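Local coordinates for protein NOV homolog (Rattus norvegicus, PDB 5NB8) that acts as a secreted growth regulator that binds integrins and NOTCH1, here represented by its von Willebrand factor type C domain, at residues A[11-14]-A[15-19]. Numbering follows the deposited sequence.
Sequences VIYR and NGEKF
The rings of Tyr13 and Phe19 lie face to face, their planes only 10° apart and their centroids 3.8 Å apart. Phe19 CD1 sits over the centre of the tyrosine ring, while Tyr13 CZ covers the phenylalanine face nearer its rim; the closest approach, Tyr13 CE1 to Phe19 CG, is 3.5 Å. Phe19 reaches this place with CG between its backbone N and carbonyl carbon (chi1 64°), and its ring also meets that of Phe8. At the edge of the tyrosine ring lies the Glu17 carboxylate. A tight turn brings these side chains together: a type II beta turn from Arg14 to Glu17, with Gly16 at positive phi, links strand 11-13 to strand 18-19 in the von Willebrand factor type C domain. Glu17 N closes it on Arg14 O at 2.8 Å. In return, Glu17 OE1 takes Arg14 N at 2.7 Å in an almost straight bond, met on its anti side but tilted 24° out of the carboxylate plane. An alanine in place of Tyr13 is likely to leave one face of Phe19 without its stacking partner and open a gap beside the carboxylate. Above the Arg14 guanidinium, OE1 makes a long, charge-only salt bridge with NE (3.8 Å), and a water joins both atoms.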
ATOM      1  N   VAL A  11      -3.974 -13.590  11.028  1.00 27.11           N
ATOM      2  CA  VAL A  11      -3.984 -14.622   9.999  1.00 32.18           C
ATOM      3  C   VAL A  11      -2.573 -15.171   9.840  1.00 30.01           C
ATOM      4  O   VAL A  11      -1.606 -14.401   9.768  1.00 31.41           O
ATOM      5  CB  VAL A  11      -4.513 -14.070   8.666  1.00 34.06           C
ATOM      6  CG1 VAL A  11      -4.507 -15.163   7.598  1.00 26.73           C
ATOM      7  CG2 VAL A  11      -5.922 -13.493   8.852  1.00 32.41           C
ATOM      8  N   ILE A  12      -2.452 -16.492   9.778  1.00 30.34           N
ATOM      9  CA  ILE A  12      -1.146 -17.102   9.522  1.00 27.24           C
ATOM     10  C   ILE A  12      -0.913 -17.117   8.026  1.00 27.05           C
ATOM     11  O   ILE A  12      -1.790 -17.528   7.258  1.00 31.42           O
ATOM     12  CB  ILE A  12      -1.063 -18.528  10.088  1.00 27.90           C
ATOM     13  CG1 ILE A  12      -1.169 -18.537  11.606  1.00 32.91           C
ATOM     14  CG2 ILE A  12       0.254 -19.229   9.620  1.00 33.29           C
ATOM     15  CD1 ILE A  12      -1.434 -19.926  12.170  1.00 33.62           C
ATOM     16  N   TYR A  13       0.261 -16.671   7.609  1.00 26.93           N
ATOM     17  CA  TYR A  13       0.691 -16.756   6.222  1.00 29.25           C
ATOM     18  C   TYR A  13       1.934 -17.631   6.158  1.00 33.74           C
ATOM     19  O   TYR A  13       2.821 -17.521   7.008  1.00 39.55           O
ATOM     20  CB  TYR A  13       0.950 -15.355   5.648  1.00 35.62           C
ATOM     21  CG  TYR A  13      -0.333 -14.544   5.583  1.00 38.79           C
ATOM     22  CD1 TYR A  13      -1.256 -14.747   4.561  1.00 36.47           C
ATOM     23  CD2 TYR A  13      -0.647 -13.630   6.572  1.00 35.34           C
ATOM     24  CE1 TYR A  13      -2.454 -14.028   4.519  1.00 42.32           C
ATOM     25  CE2 TYR A  13      -1.828 -12.910   6.537  1.00 31.33           C
ATOM     26  CZ  TYR A  13      -2.719 -13.104   5.512  1.00 34.66           C
ATOM     27  OH  TYR A  13      -3.885 -12.385   5.505  1.00 41.21           O
ATOM     28  N   ARG A  14       1.997 -18.505   5.161  1.00 36.49           N
ATOM     29  CA  ARG A  14       3.113 -19.425   5.107  1.00 35.80           C
ATOM     30  C   ARG A  14       4.318 -18.741   4.480  1.00 39.40           C
ATOM     31  O   ARG A  14       4.197 -17.724   3.790  1.00 44.25           O
ATOM     32  CB  ARG A  14       2.728 -20.701   4.349  1.00 46.73           C
ATOM     33  CG  ARG A  14       1.852 -21.647   5.190  1.00 42.55           C
ATOM     34  CD  ARG A  14       1.318 -22.831   4.401  1.00 49.83           C
ATOM     35  NE  ARG A  14       0.394 -22.399   3.357  1.00 56.26           N
ATOM     36  CZ  ARG A  14       0.698 -22.339   2.064  1.00 62.86           C
ATOM     37  NH1 ARG A  14       1.905 -22.709   1.648  1.00 53.04           N
ATOM     38  NH2 ARG A  14      -0.212 -21.921   1.190  1.00 63.83           N
ATOM     39  N   ASN A  15       5.502 -19.266   4.807  1.00 35.56           N
ATOM     40  CA  ASN A  15       6.736 -18.788   4.204  1.00 37.04           C
ATOM     41  C   ASN A  15       6.592 -18.767   2.690  1.00 42.99           C
ATOM     42  O   ASN A  15       6.069 -19.708   2.090  1.00 43.37           O
ATOM     43  CB  ASN A  15       7.914 -19.688   4.611  1.00 39.98           C
ATOM     44  CG  ASN A  15       9.243 -19.239   3.994  1.00 53.46           C
ATOM     45  OD1 ASN A  15       9.559 -18.043   3.948  1.00 51.52           O
ATOM     46  ND2 ASN A  15      10.028 -20.208   3.512  1.00 57.13           N
ATOM     47  N   GLY A  16       7.032 -17.675   2.077  1.00 40.74           N
ATOM     48  CA  GLY A  16       6.849 -17.495   0.656  1.00 44.53           C
ATOM     49  C   GLY A  16       5.441 -17.142   0.199  1.00 43.18           C
ATOM     50  O   GLY A  16       5.261 -16.854  -0.991  1.00 46.37           O
ATOM     51  N   GLU A  17       4.441 -17.148   1.083  1.00 38.01           N
ATOM     52  CA  GLU A  17       3.066 -16.827   0.686  1.00 41.37           C
ATOM     53  C   GLU A  17       2.871 -15.316   0.529  1.00 42.77           C
ATOM     54  O   GLU A  17       3.450 -14.515   1.270  1.00 37.45           O
ATOM     55  CB  GLU A  17       2.063 -17.389   1.706  1.00 43.35           C
ATOM     56  CG  GLU A  17       0.575 -17.153   1.394  1.00 55.05           C
ATOM     57  CD  GLU A  17      -0.404 -17.896   2.331  1.00 65.84           C
ATOM     58  OE1 GLU A  17       0.041 -18.579   3.281  1.00 68.19           O
ATOM     59  OE2 GLU A  17      -1.635 -17.799   2.106  1.00 71.30           O
ATOM     60  N   LYS A  18       2.030 -14.936  -0.430  1.00 45.21           N
ATOM     61  CA  LYS A  18       1.730 -13.547  -0.747  1.00 42.58           C
ATOM     62  C   LYS A  18       0.263 -13.226  -0.479  1.00 43.93           C
ATOM     63  O   LYS A  18      -0.619 -14.061  -0.675  1.00 43.41           O
ATOM     64  CB  LYS A  18       2.049 -13.252  -2.214  1.00 51.23           C
ATOM     65  CG  LYS A  18       3.530 -13.337  -2.560  1.00 51.88           C
ATOM     66  CD  LYS A  18       3.774 -13.094  -4.047  1.00 60.83           C
ATOM     67  CE  LYS A  18       5.253 -13.239  -4.399  1.00 66.50           C
ATOM     68  NZ  LYS A  18       6.107 -12.159  -3.821  1.00 66.35           N
ATOM     69  N   PHE A  19      -0.008 -11.993  -0.056  1.00 41.39           N
ATOM     70  CA  PHE A  19      -1.391 -11.614   0.222  1.00 40.59           C
ATOM     71  C   PHE A  19      -1.538 -10.109   0.074  1.00 35.56           C
ATOM     72  O   PHE A  19      -0.558  -9.369  -0.039  1.00 34.16           O
ATOM     73  CB  PHE A  19      -1.822 -12.047   1.622  1.00 33.20           C
ATOM     74  CG  PHE A  19      -1.051 -11.372   2.720  1.00 36.66           C
ATOM     75  CD1 PHE A  19       0.224 -11.811   3.054  1.00 36.31           C
ATOM     76  CD2 PHE A  19      -1.594 -10.301   3.418  1.00 37.79           C
ATOM     77  CE1 PHE A  19       0.946 -11.196   4.057  1.00 37.11           C
ATOM     78  CE2 PHE A  19      -0.874  -9.683   4.427  1.00 36.97           C
ATOM     79  CZ  PHE A  19       0.403 -10.142   4.747  1.00 36.36           C
TER
HETATM   80  O   HOH W   1      -1.852 -20.329   4.389  1.00 55.06           O